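Local coordinates for protein nitrite reductase (PDB 2DV6) that probably reduces nitrite to nitric oxide at its copper centres, taking up electrons delivered by cytochrome c, at residues A[144-149]-A[329-334]; A[170-175]-A[184-189]; A[405-410]-A[437-442]; A[340-345]-A[428-433]. One frame throughout, in Å; residues are numbered along the deposited sequence.

How the interactions relate
The four contacts form a chain of neighbours through the nitrite reductase subunit. Interaction 2, a hairpin beside a copper site, has its centre about 13 Å from that of interaction 1, and both halves of the hairpin fall between residues 144-149 and 329-334 in sequence. Interaction 1 in turn touches interaction 4, about 18 Å away between centres, where P149 packs on L341. Interactions 3 and 4 are about 12 Å apart, and their segments alternate along the chain; strand 409-415 pairs with strand 427-431 in one sheet. About 40 Å separates the centres of interactions 2 and 3, so the series runs from the copper site to the subunit interface.

Interaction 1. Residues A[144-149]-A[329-334]; sequences DITRDP and NGSVGS
N329 and G330, two consecutive residues with positive phi (49° and 100°) in a buried loop, meet the chain at I145 to R147. The N329 CG lies anti to its own carbonyl carbon (chi1 -66°), which carries the amide toward R147. There ND2 gives R147 O the one direct hydrogen bond between the segments, at 2.9 Å; it is somewhat bent, and the donor stands above the carbonyl plane. The same ND2 also serves Y293 O, while OD1 accepts from M295 N, so both ends of the amide are engaged.

Beside it, the T146 methyl CG2 touches two serines, which approach it roughly at right angles. It lies 3.4 Å from S331 CB, tighter than usual for two carbons, and 3.4 Å from S334 OG. The S334 hydroxyl, on the first residue of helix 334-338, donates to N329 O at 2.8 Å, approaching from above the carbonyl plane. The T146 CB also rests 3.4 Å from that N329 O. At the other end I145 CD1 lies 3.4 Å from G330 O; any CB on G330 would collide with this methyl, and at these backbone angles would also press on the carbonyl O of N329. The G330 O is the acceptor for Y185 OH of the neighbouring hairpin.

Putting a leucine at N329 would probably leave the carbonyls of R147 and Y293 and the amide of M295 without this partner in a buried place. The chemistry thus implies a join in which one carboxamide links three backbone sites, while the T146 and I145 methyls pack on the turn that follows, against S331, S334 and the G330 carbonyl.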
loop_
_atom_site.group_PDB
_atom_site.type_symbol
_atom_site.label_atom_id
_atom_site.label_comp_id
_atom_site.label_asym_id
_atom_site.label_seq_id
_atom_site.Cartn_x
_atom_site.Cartn_y
_atom_site.Cartn_z
ATOM N N ASP A 144 -0.163 -17.039 -38.400
ATOM C CA ASP A 144 -1.460 -17.677 -38.216
ATOM C C ASP A 144 -1.224 -19.103 -37.730
ATOM O O ASP A 144 -0.643 -19.914 -38.438
ATOM C CB ASP A 144 -2.256 -17.666 -39.514
ATOM C CG ASP A 144 -3.589 -18.396 -39.399
ATOM O OD1 ASP A 144 -4.121 -18.621 -38.275
ATOM O OD2 ASP A 144 -4.139 -18.726 -40.469
ATOM N N ILE A 145 -1.627 -19.385 -36.497
ATOM C CA ILE A 145 -1.416 -20.715 -35.906
ATOM C C ILE A 145 -2.733 -21.486 -35.777
ATOM O O ILE A 145 -2.806 -22.483 -35.076
ATOM C CB ILE A 145 -0.628 -20.631 -34.535
ATOM C CG1 ILE A 145 -1.280 -19.649 -33.543
ATOM C CG2 ILE A 145 0.856 -20.267 -34.801
ATOM C CD1 ILE A 145 -2.766 -19.948 -33.261
ATOM N N THR A 146 -3.782 -21.041 -36.468
ATOM C CA THR A 146 -5.092 -21.643 -36.289
ATOM C C THR A 146 -5.242 -22.865 -37.177
ATOM O O THR A 146 -4.760 -22.891 -38.298
ATOM C CB THR A 146 -6.237 -20.665 -36.636
ATOM O OG1 THR A 146 -6.077 -20.226 -38.002
ATOM C CG2 THR A 146 -6.222 -19.426 -35.680
ATOM N N ARG A 147 -5.952 -23.862 -36.666
ATOM C CA ARG A 147 -6.333 -25.020 -37.435
ATOM C C ARG A 147 -7.704 -24.710 -38.026
ATOM O O ARG A 147 -8.661 -24.484 -37.276
ATOM C CB ARG A 147 -6.506 -26.182 -36.484
ATOM C CG ARG A 147 -6.804 -27.502 -37.143
ATOM C CD ARG A 147 -5.564 -28.327 -36.943
ATOM N NE ARG A 147 -4.944 -28.448 -38.187
ATOM C CZ ARG A 147 -3.671 -28.739 -38.391
ATOM N NH1 ARG A 147 -2.809 -28.857 -37.408
ATOM N NH2 ARG A 147 -3.278 -28.850 -39.647
ATOM N N ASP A 148 -7.796 -24.738 -39.363
ATOM C CA ASP A 148 -9.068 -24.700 -40.098
ATOM C C ASP A 148 -9.908 -25.913 -39.639
ATOM O O ASP A 148 -9.399 -27.023 -39.572
ATOM C CB ASP A 148 -8.745 -24.771 -41.614
ATOM C CG ASP A 148 -9.998 -24.638 -42.509
ATOM O OD1 ASP A 148 -11.090 -25.119 -42.138
ATOM O OD2 ASP A 148 -9.876 -24.057 -43.613
ATOM N N PRO A 149 -11.164 -25.708 -39.222
ATOM C CA PRO A 149 -11.917 -26.860 -38.725
ATOM C C PRO A 149 -12.328 -27.900 -39.801
ATOM O O PRO A 149 -12.783 -29.006 -39.445
ATOM C CB PRO A 149 -13.170 -26.224 -38.114
ATOM C CG PRO A 149 -13.357 -24.921 -38.959
ATOM C CD PRO A 149 -11.930 -24.449 -39.132
ATOM N N ASN A 329 -9.519 -23.715 -31.484
ATOM C CA ASN A 329 -8.544 -23.775 -32.595
ATOM C C ASN A 329 -7.554 -22.613 -32.629
ATOM O O ASN A 329 -7.356 -21.979 -33.686
ATOM C CB ASN A 329 -9.269 -23.971 -33.944
ATOM C CG ASN A 329 -9.948 -25.321 -34.031
ATOM O OD1 ASN A 329 -10.197 -25.931 -33.000
ATOM N ND2 ASN A 329 -10.236 -25.817 -35.253
ATOM N N GLY A 330 -6.977 -22.304 -31.450
ATOM C CA GLY A 330 -5.734 -21.538 -31.374
ATOM C C GLY A 330 -5.763 -20.056 -31.064
ATOM O O GLY A 330 -4.796 -19.517 -30.525
ATOM N N SER A 331 -6.862 -19.364 -31.378
ATOM C CA SER A 331 -6.756 -17.928 -31.433
ATOM C C SER A 331 -8.099 -17.251 -31.270
ATOM O O SER A 331 -9.154 -17.888 -31.498
ATOM C CB SER A 331 -6.204 -17.556 -32.807
ATOM O OG SER A 331 -5.567 -16.301 -32.785
ATOM N N VAL A 332 -8.073 -15.963 -30.926
ATOM C CA VAL A 332 -9.310 -15.196 -30.905
ATOM C C VAL A 332 -9.836 -14.978 -32.336
ATOM O O VAL A 332 -9.084 -14.522 -33.191
ATOM C CB VAL A 332 -9.164 -13.851 -30.153
ATOM C CG1 VAL A 332 -10.504 -13.018 -30.279
ATOM C CG2 VAL A 332 -8.839 -14.103 -28.659
ATOM N N GLY A 333 -11.100 -15.328 -32.589
ATOM C CA GLY A 333 -11.702 -15.169 -33.923
ATOM C C GLY A 333 -11.339 -16.268 -34.915
ATOM O O GLY A 333 -11.637 -16.175 -36.127
ATOM N N SER A 334 -10.681 -17.303 -34.400
ATOM C CA SER A 334 -10.261 -18.425 -35.200
ATOM C C SER A 334 -11.425 -19.001 -36.026
ATOM O O SER A 334 -11.317 -19.132 -37.259
ATOM C CB SER A 334 -9.656 -19.510 -34.309
ATOM O OG SER A 334 -9.344 -20.662 -35.086
#

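Interaction 2. Residues A[170-175]-A[184-189]; sequences TVEVKG and TYWTFN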
loop_
_atom_site.group_PDB
_atom_site.type_symbol
_atom_site.label_atom_id
_atom_site.label_comp_id
_atom_site.label_asym_id
_atom_site.label_seq_id
_atom_site.Cartn_x
_atom_site.Cartn_y
_atom_site.Cartn_z
ATOM N N THR A 170 7.562 -30.594 -33.914
ATOM C CA THR A 170 7.255 -29.672 -32.806
ATOM C C THR A 170 7.952 -28.347 -33.062
ATOM O O THR A 170 9.172 -28.294 -33.236
ATOM C CB THR A 170 7.600 -30.255 -31.424
ATOM O OG1 THR A 170 8.989 -30.636 -31.385
ATOM C CG2 THR A 170 6.749 -31.498 -31.180
ATOM N N VAL A 171 7.150 -27.289 -33.195
ATOM C CA VAL A 171 7.681 -25.964 -33.492
ATOM C C VAL A 171 7.161 -24.899 -32.525
ATOM O O VAL A 171 5.965 -24.820 -32.282
ATOM C CB VAL A 171 7.560 -25.551 -35.051
ATOM C CG1 VAL A 171 6.809 -26.526 -35.849
ATOM C CG2 VAL A 171 6.983 -24.192 -35.265
ATOM N N GLU A 172 8.095 -24.093 -32.010
ATOM C CA GLU A 172 7.821 -22.904 -31.213
ATOM C C GLU A 172 7.806 -21.675 -32.132
ATOM O O GLU A 172 8.761 -21.409 -32.849
ATOM C CB GLU A 172 8.857 -22.764 -30.080
ATOM C CG GLU A 172 9.027 -24.096 -29.271
ATOM C CD GLU A 172 10.265 -24.123 -28.383
ATOM O OE1 GLU A 172 10.507 -25.157 -27.751
ATOM O OE2 GLU A 172 10.993 -23.111 -28.283
ATOM N N VAL A 173 6.698 -20.934 -32.123
ATOM C CA VAL A 173 6.497 -19.900 -33.105
ATOM C C VAL A 173 5.735 -18.723 -32.484
ATOM O O VAL A 173 4.795 -18.918 -31.705
ATOM C CB VAL A 173 5.719 -20.478 -34.337
ATOM C CG1 VAL A 173 4.397 -21.101 -33.931
ATOM C CG2 VAL A 173 5.508 -19.425 -35.400
ATOM N N LYS A 174 6.140 -17.509 -32.824
ATOM C CA LYS A 174 5.353 -16.330 -32.468
ATOM C C LYS A 174 4.067 -16.328 -33.279
ATOM O O LYS A 174 4.112 -16.174 -34.500
ATOM C CB LYS A 174 6.150 -15.051 -32.730
ATOM C CG LYS A 174 5.361 -13.757 -32.440
ATOM C CD LYS A 174 6.143 -12.604 -33.035
ATOM C CE LYS A 174 5.549 -11.281 -32.659
ATOM N NZ LYS A 174 6.529 -10.220 -33.039
ATOM N N GLY A 175 2.936 -16.499 -32.598
ATOM C CA GLY A 175 1.652 -16.611 -33.255
ATOM C C GLY A 175 0.704 -15.462 -32.951
ATOM O O GLY A 175 0.841 -14.764 -31.913
ATOM N N THR A 184 3.959 -16.548 -27.794
ATOM C CA THR A 184 4.757 -17.685 -28.213
ATOM C C THR A 184 4.019 -19.013 -28.084
ATOM O O THR A 184 3.874 -19.562 -26.968
ATOM C CB THR A 184 6.111 -17.763 -27.455
ATOM O OG1 THR A 184 6.817 -16.533 -27.644
ATOM C CG2 THR A 184 6.969 -18.900 -28.015
ATOM N N TYR A 185 3.589 -19.554 -29.233
ATOM C CA TYR A 185 2.935 -20.828 -29.222
ATOM C C TYR A 185 3.945 -21.978 -29.363
ATOM O O TYR A 185 5.012 -21.829 -29.955
ATOM C CB TYR A 185 1.878 -20.927 -30.333
ATOM C CG TYR A 185 0.628 -20.078 -30.159
ATOM C CD1 TYR A 185 0.641 -18.720 -30.425
ATOM C CD2 TYR A 185 -0.580 -20.674 -29.787
ATOM C CE1 TYR A 185 -0.521 -17.949 -30.313
ATOM C CE2 TYR A 185 -1.749 -19.923 -29.660
ATOM C CZ TYR A 185 -1.706 -18.562 -29.916
ATOM O OH TYR A 185 -2.873 -17.835 -29.833
ATOM N N TRP A 186 3.576 -23.140 -28.829
ATOM C CA TRP A 186 4.344 -24.350 -29.068
ATOM C C TRP A 186 3.361 -25.302 -29.695
ATOM O O TRP A 186 2.261 -25.511 -29.167
ATOM C CB TRP A 186 4.897 -24.949 -27.754
ATOM C CG TRP A 186 5.827 -24.030 -26.969
ATOM C CD1 TRP A 186 6.404 -22.860 -27.390
ATOM C CD2 TRP A 186 6.320 -24.261 -25.646
ATOM N NE1 TRP A 186 7.191 -22.338 -26.390
ATOM C CE2 TRP A 186 7.173 -23.191 -25.318
ATOM C CE3 TRP A 186 6.097 -25.258 -24.694
ATOM C CZ2 TRP A 186 7.813 -23.087 -24.053
ATOM C CZ3 TRP A 186 6.744 -25.157 -23.451
ATOM C CH2 TRP A 186 7.568 -24.082 -23.143
ATOM N N THR A 187 3.737 -25.894 -30.810
ATOM C CA THR A 187 2.734 -26.554 -31.625
ATOM C C THR A 187 3.240 -27.868 -32.182
ATOM O O THR A 187 4.438 -28.079 -32.316
ATOM C CB THR A 187 2.377 -25.693 -32.868
ATOM O OG1 THR A 187 3.542 -25.616 -33.699
ATOM C CG2 THR A 187 1.920 -24.269 -32.482
ATOM N N PHE A 188 2.293 -28.727 -32.536
ATOM C CA PHE A 188 2.535 -29.799 -33.500
ATOM C C PHE A 188 2.242 -29.271 -34.906
ATOM O O PHE A 188 1.115 -28.884 -35.201
ATOM C CB PHE A 188 1.641 -31.007 -33.189
ATOM C CG PHE A 188 1.965 -31.676 -31.881
ATOM C CD1 PHE A 188 3.150 -32.434 -31.737
ATOM C CD2 PHE A 188 1.085 -31.562 -30.792
ATOM C CE1 PHE A 188 3.447 -33.083 -30.522
ATOM C CE2 PHE A 188 1.364 -32.189 -29.575
ATOM C CZ PHE A 188 2.551 -32.948 -29.424
ATOM N N ASN A 189 3.268 -29.244 -35.758
ATOM C CA ASN A 189 3.140 -28.880 -37.188
ATOM C C ASN A 189 2.663 -27.453 -37.392
ATOM O O ASN A 189 1.964 -27.162 -38.367
ATOM C CB ASN A 189 2.237 -29.857 -37.939
ATOM C CG ASN A 189 2.957 -31.175 -38.345
ATOM O OD1 ASN A 189 4.080 -31.483 -37.923
ATOM N ND2 ASN A 189 2.302 -31.933 -39.175
#
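E172 and W186 both place CG anti to their own carbonyl carbon (chi1 -50° and -60°), so the two side chains leave the beta hairpin of strands 163-178 and 181-188 side by side, pointing the same way. They form a non-hydrogen-bonded pair of the antiparallel ladder. The E172 CG sits over one face of the indole, 3.9 Å from the centroid of the five-membered ring, a CH-pi contact. Beyond CG the chain is extended, and OE1 accepts from H219 NE2.

H219 binds copper together with C260, H268 and M273, the ligand set of a type 1 site in a cupredoxin fold. E172 is therefore a second-shell residue whose bond is likely to restrain the rotation of the H219 ring. W186, on the same face of the sheet, meets H219 edge-to-face and also the H268 ring. T170, also on this face, touches M273 and sets CG2 3.7 Å from F188 CE1.

The opposite face carries V171, V173, Y185 and T187. Here G175 CA approaches Y185 CD1 to 3.7 Å, where a side chain would clash with the ring. V173 and Y185 exchange two backbone bonds, V173 N to Y185 O at 2.9 Å and Y185 N to V173 O at 2.8 Å. At the next hydrogen-bonded pair, V171 O is gripped twice by one residue, T187 N and T187 OG1 each donating to it at 2.9 Å.

Interaction 3. Residues A[405-410]-A[437-442]; sequences IDRAGR and DSIMHE. With K (potassium ion), chain J.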
loop_
_atom_site.group_PDB
_atom_site.type_symbol
_atom_site.label_atom_id
_atom_site.label_comp_id
_atom_site.label_asym_id
_atom_site.label_seq_id
_atom_site.Cartn_x
_atom_site.Cartn_y
_atom_site.Cartn_z
ATOM N N ILE A 405 -28.649 -30.698 -40.002
ATOM C CA ILE A 405 -28.997 -29.291 -40.079
ATOM C C ILE A 405 -30.299 -29.067 -40.869
ATOM O O ILE A 405 -30.292 -29.086 -42.086
ATOM C CB ILE A 405 -27.831 -28.496 -40.678
ATOM C CG1 ILE A 405 -26.583 -28.675 -39.795
ATOM C CG2 ILE A 405 -28.193 -27.015 -40.813
ATOM C CD1 ILE A 405 -25.312 -28.237 -40.481
ATOM N N ASP A 406 -31.408 -28.849 -40.170
ATOM C CA ASP A 406 -32.721 -28.791 -40.822
ATOM C C ASP A 406 -32.968 -27.498 -41.581
ATOM O O ASP A 406 -33.758 -27.467 -42.508
ATOM C CB ASP A 406 -33.856 -28.973 -39.807
ATOM C CG ASP A 406 -33.577 -30.077 -38.828
ATOM O OD1 ASP A 406 -34.095 -31.203 -38.986
ATOM O OD2 ASP A 406 -32.804 -29.806 -37.891
ATOM N N ARG A 407 -32.313 -26.423 -41.180
ATOM C CA ARG A 407 -32.577 -25.144 -41.795
ATOM C C ARG A 407 -31.394 -24.216 -41.687
ATOM O O ARG A 407 -30.419 -24.510 -40.994
ATOM C CB ARG A 407 -33.840 -24.507 -41.191
ATOM C CG ARG A 407 -33.780 -24.212 -39.704
ATOM C CD ARG A 407 -34.570 -22.954 -39.445
ATOM N NE ARG A 407 -33.815 -21.814 -39.953
ATOM C CZ ARG A 407 -34.292 -20.595 -40.180
ATOM N NH1 ARG A 407 -35.577 -20.307 -39.989
ATOM N NH2 ARG A 407 -33.468 -19.663 -40.642
ATOM N N ALA A 408 -31.500 -23.094 -42.383
ATOM C CA ALA A 408 -30.436 -22.135 -42.539
ATOM C C ALA A 408 -30.167 -21.332 -41.252
ATOM O O ALA A 408 -31.029 -21.205 -40.402
ATOM C CB ALA A 408 -30.794 -21.190 -43.683
ATOM N N GLY A 409 -28.976 -20.764 -41.140
ATOM C CA GLY A 409 -28.663 -19.882 -40.037
ATOM C C GLY A 409 -27.180 -19.797 -39.716
ATOM O O GLY A 409 -26.350 -20.519 -40.279
ATOM N N ARG A 410 -26.846 -18.879 -38.819
ATOM C CA ARG A 410 -25.527 -18.844 -38.285
ATOM C C ARG A 410 -25.607 -19.560 -36.945
ATOM O O ARG A 410 -26.109 -19.008 -35.982
ATOM C CB ARG A 410 -25.091 -17.412 -38.068
ATOM C CG ARG A 410 -23.872 -17.303 -37.199
ATOM C CD ARG A 410 -22.772 -16.856 -38.027
ATOM N NE ARG A 410 -22.573 -15.450 -37.819
ATOM C CZ ARG A 410 -22.126 -14.624 -38.755
ATOM N NH1 ARG A 410 -21.956 -13.332 -38.460
ATOM N NH2 ARG A 410 -21.851 -15.087 -39.968
ATOM N N ASP A 437 -38.779 -19.894 -42.357
ATOM C CA ASP A 437 -39.305 -21.110 -42.927
ATOM C C ASP A 437 -40.253 -21.766 -41.953
ATOM O O ASP A 437 -40.594 -21.173 -40.908
ATOM C CB ASP A 437 -38.182 -22.055 -43.382
ATOM C CG ASP A 437 -37.264 -22.495 -42.244
ATOM O OD1 ASP A 437 -37.686 -22.531 -41.074
ATOM O OD2 ASP A 437 -36.102 -22.818 -42.536
ATOM N N SER A 438 -40.699 -22.971 -42.297
ATOM C CA SER A 438 -41.723 -23.639 -41.500
ATOM C C SER A 438 -41.160 -24.172 -40.173
ATOM O O SER A 438 -41.916 -24.457 -39.275
ATOM C CB SER A 438 -42.374 -24.774 -42.296
ATOM O OG SER A 438 -41.545 -25.941 -42.254
ATOM N N ILE A 439 -39.831 -24.296 -40.063
ATOM C CA ILE A 439 -39.197 -24.721 -38.801
ATOM C C ILE A 439 -39.004 -23.535 -37.833
ATOM O O ILE A 439 -39.126 -23.700 -36.618
ATOM C CB ILE A 439 -37.883 -25.477 -39.037
ATOM C CG1 ILE A 439 -38.170 -26.794 -39.778
ATOM C CG2 ILE A 439 -37.125 -25.728 -37.702
ATOM C CD1 ILE A 439 -36.973 -27.269 -40.582
ATOM N N MET A 440 -38.743 -22.345 -38.369
ATOM C CA MET A 440 -38.705 -21.155 -37.516
ATOM C C MET A 440 -38.956 -19.937 -38.387
ATOM O O MET A 440 -38.355 -19.816 -39.436
ATOM C CB MET A 440 -37.343 -21.046 -36.792
ATOM C CG MET A 440 -37.285 -19.939 -35.736
ATOM S SD MET A 440 -35.681 -19.836 -34.890
ATOM C CE MET A 440 -35.874 -21.216 -33.761
ATOM N N HIS A 441 -39.823 -19.025 -37.943
ATOM C CA HIS A 441 -40.134 -17.830 -38.735
ATOM C C HIS A 441 -40.687 -16.731 -37.831
ATOM O O HIS A 441 -41.275 -17.022 -36.780
ATOM C CB HIS A 441 -41.102 -18.147 -39.917
ATOM C CG HIS A 441 -42.502 -18.529 -39.498
ATOM N ND1 HIS A 441 -43.442 -17.598 -39.088
ATOM C CD2 HIS A 441 -43.133 -19.734 -39.470
ATOM C CE1 HIS A 441 -44.575 -18.221 -38.794
ATOM N NE2 HIS A 441 -44.415 -19.513 -39.019
ATOM N N GLU A 442 -40.483 -15.476 -38.230
ATOM C CA GLU A 442 -41.108 -14.352 -37.522
ATOM C C GLU A 442 -42.619 -14.375 -37.645
ATOM O O GLU A 442 -43.159 -14.934 -38.591
ATOM C CB GLU A 442 -40.562 -12.972 -37.944
ATOM C CG GLU A 442 -40.578 -12.688 -39.412
ATOM C CD GLU A 442 -39.736 -11.451 -39.751
ATOM O OE1 GLU A 442 -40.253 -10.316 -39.610
ATOM O OE2 GLU A 442 -38.548 -11.623 -40.134
HETATM K K K J . -31.217 -30.566 -36.261
HETATM O O HOH W 1 -32.422 -32.465 -36.793
HETATM O O HOH W 2 -32.818 -29.890 -34.487
HETATM O O HOH W 3 -30.418 -32.016 -34.531
#
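R407 lies against D437 on the dense side of this contact, where D437 opens an Asx motif: its OD1 accepts from M440 N, three residues on, at 2.9 Å and nearly along the C-O bond. The R407 CG stands between the backbone N and the carbonyl carbon (chi1 61°), and bends farther out fold the chain back on itself, so that NE and NH2 both donate to A408 O, the carbonyl of the next residue. Held flat by that side-on grip, the guanidinium has D437 OD2 over one face, with the two planes 64° apart. The same OD2 comes within 3.1 Å of R407 CB.

The charge pairing is modest. R407 NH1 and D437 OD1 form a salt bridge at 3.3 Å whose hydrogen bond is weak, and M440 O, at the edge of the guanidinium 2.9 Å from NH1, is too poorly angled to count as a bond; K435 O is the stronger acceptor of NH1. Since OD1 also serves the M440 amide, its charge is probably shared between the two groups.

On the looser side, D406 meets only I439 of the facing segment, its CB 3.6 Å from I439 CD1, while its carboxylate turns to a potassium ion and its waters; T227 of a second subunit also packs on D406. E369 and K404 O are further ligands of the ion. Strand 440-442 meanwhile continues an antiparallel ladder with a strand of that second subunit, whose P229 packs on R407. Three waters complete the wet side of the ion, and D406 OD2 binds the potassium at 2.4 Å.

Interaction 4. Residues A[340-345]-A[428-433]; sequences PLYASV and FLNVDG
Y342 and N430 send ring and amide out side by side from neighbouring strands, their planes 52° apart. N430 ND2 approaches the ring obliquely, 3.6 Å from Y342 CE1, and N430 CB lies 3.7 Å from Y342 CD1. P340 CB and P340 CG meet the same ND2 from a direction roughly at right angles to the ring contact; OD1 instead accepts from R410 NH2. With N430 replaced by an alanine, R410 is likely to lose that acceptor and the P340 and Y342 rings their shared neighbour.

The backbones pair as parallel strands, 25° apart in direction. L341 N donates to F428 O at 2.8 Å, and N430 N to L341 O at 2.7 Å. On the other face L429 CD1 packs 3.7 Å from L341 CB and also meets A343.

Strand 341-343 is an edge strand of its sheet within this chain; 427-431 stands between it and antiparallel 409-415, where R410 makes a cation-pi contact with F428. The face bearing L341, L429 and A343 rests, through L341, on L335 of helix 334-338 and F292 of strand 290-299.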
loop_
_atom_site.group_PDB
_atom_site.type_symbol
_atom_site.label_atom_id
_atom_site.label_comp_id
_atom_site.label_asym_id
_atom_site.label_seq_id
_atom_site.Cartn_x
_atom_site.Cartn_y
_atom_site.Cartn_z
ATOM N N PRO A 340 -14.649 -19.859 -40.261
ATOM C CA PRO A 340 -15.815 -20.469 -39.674
ATOM C C PRO A 340 -16.048 -21.842 -40.281
ATOM O O PRO A 340 -15.421 -22.213 -41.299
ATOM C CB PRO A 340 -16.947 -19.505 -40.046
ATOM C CG PRO A 340 -16.424 -18.679 -41.164
ATOM C CD PRO A 340 -14.961 -18.601 -40.976
ATOM N N LEU A 341 -16.897 -22.620 -39.631
ATOM C CA LEU A 341 -17.453 -23.815 -40.236
ATOM C C LEU A 341 -18.564 -23.431 -41.227
ATOM O O LEU A 341 -19.285 -22.466 -41.020
ATOM C CB LEU A 341 -17.993 -24.763 -39.165
ATOM C CG LEU A 341 -17.127 -25.427 -38.082
ATOM C CD1 LEU A 341 -16.464 -24.398 -37.137
ATOM C CD2 LEU A 341 -18.002 -26.436 -37.293
ATOM N N TYR A 342 -18.671 -24.185 -42.318
ATOM C CA TYR A 342 -19.653 -23.961 -43.398
ATOM C C TYR A 342 -20.326 -25.286 -43.693
ATOM O O TYR A 342 -19.634 -26.293 -43.863
ATOM C CB TYR A 342 -18.961 -23.490 -44.685
ATOM C CG TYR A 342 -18.503 -22.058 -44.640
ATOM C CD1 TYR A 342 -19.427 -20.997 -44.736
ATOM C CD2 TYR A 342 -17.145 -21.747 -44.489
ATOM C CE1 TYR A 342 -19.020 -19.658 -44.672
ATOM C CE2 TYR A 342 -16.717 -20.409 -44.449
ATOM C CZ TYR A 342 -17.661 -19.379 -44.539
ATOM O OH TYR A 342 -17.223 -18.069 -44.491
ATOM N N ALA A 343 -21.658 -25.306 -43.719
ATOM C CA ALA A 343 -22.390 -26.502 -44.187
ATOM C C ALA A 343 -23.666 -26.064 -44.944
ATOM O O ALA A 343 -23.912 -24.873 -45.075
ATOM C CB ALA A 343 -22.725 -27.449 -43.020
ATOM N N SER A 344 -24.433 -27.026 -45.481
ATOM C CA SER A 344 -25.640 -26.727 -46.245
ATOM C C SER A 344 -26.849 -27.310 -45.568
ATOM O O SER A 344 -26.739 -28.333 -44.853
ATOM C CB SER A 344 -25.548 -27.309 -47.658
ATOM O OG SER A 344 -24.391 -26.824 -48.305
ATOM N N VAL A 345 -28.010 -26.691 -45.803
ATOM C CA VAL A 345 -29.253 -27.216 -45.211
ATOM C C VAL A 345 -29.562 -28.637 -45.655
ATOM O O VAL A 345 -29.282 -29.011 -46.794
ATOM C CB VAL A 345 -30.474 -26.218 -45.246
ATOM C CG1 VAL A 345 -30.180 -24.996 -46.024
ATOM C CG2 VAL A 345 -31.768 -26.892 -45.688
ATOM N N PHE A 428 -18.411 -19.935 -35.339
ATOM C CA PHE A 428 -19.589 -19.880 -36.216
ATOM C C PHE A 428 -19.642 -21.086 -37.119
ATOM O O PHE A 428 -18.602 -21.534 -37.650
ATOM C CB PHE A 428 -19.600 -18.612 -37.086
ATOM C CG PHE A 428 -19.770 -17.319 -36.309
ATOM C CD1 PHE A 428 -19.260 -16.129 -36.816
ATOM C CD2 PHE A 428 -20.389 -17.299 -35.058
ATOM C CE1 PHE A 428 -19.364 -14.928 -36.099
ATOM C CE2 PHE A 428 -20.505 -16.096 -34.331
ATOM C CZ PHE A 428 -19.994 -14.910 -34.856
ATOM N N LEU A 429 -20.852 -21.638 -37.242
ATOM C CA LEU A 429 -21.193 -22.620 -38.271
ATOM C C LEU A 429 -22.221 -21.953 -39.206
ATOM O O LEU A 429 -23.379 -21.785 -38.836
ATOM C CB LEU A 429 -21.749 -23.909 -37.653
ATOM C CG LEU A 429 -22.473 -24.932 -38.556
ATOM C CD1 LEU A 429 -21.616 -25.361 -39.739
ATOM C CD2 LEU A 429 -22.845 -26.147 -37.746
ATOM N N ASN A 430 -21.774 -21.565 -40.401
ATOM C CA ASN A 430 -22.575 -20.754 -41.345
ATOM C C ASN A 430 -23.310 -21.639 -42.336
ATOM O O ASN A 430 -22.671 -22.382 -43.091
ATOM C CB ASN A 430 -21.681 -19.772 -42.112
ATOM C CG ASN A 430 -21.093 -18.706 -41.220
ATOM O OD1 ASN A 430 -21.781 -18.210 -40.366
ATOM N ND2 ASN A 430 -19.826 -18.353 -41.413
ATOM N N VAL A 431 -24.650 -21.567 -42.303
ATOM C CA VAL A 431 -25.507 -22.361 -43.183
ATOM C C VAL A 431 -26.426 -21.377 -43.929
ATOM O O VAL A 431 -27.319 -20.730 -43.342
ATOM C CB VAL A 431 -26.310 -23.438 -42.419
ATOM C CG1 VAL A 431 -27.174 -24.248 -43.381
ATOM C CG2 VAL A 431 -25.343 -24.395 -41.569
ATOM N N ASP A 432 -26.189 -21.277 -45.228
ATOM C CA ASP A 432 -26.867 -20.287 -46.067
ATOM C C ASP A 432 -28.296 -20.702 -46.402
ATOM O O ASP A 432 -28.596 -21.899 -46.549
ATOM C CB ASP A 432 -26.064 -20.034 -47.361
ATOM C CG ASP A 432 -26.488 -18.739 -48.062
ATOM O OD1 ASP A 432 -27.285 -17.954 -47.463
ATOM O OD2 ASP A 432 -26.005 -18.483 -49.201
ATOM N N GLY A 433 -29.169 -19.713 -46.531
ATOM C CA GLY A 433 -30.578 -19.952 -46.841
ATOM C C GLY A 433 -31.526 -18.912 -46.250
ATOM O O GLY A 433 -31.088 -17.965 -45.585
HETATM O O HOH W 4 -27.545 -24.080 -47.291
#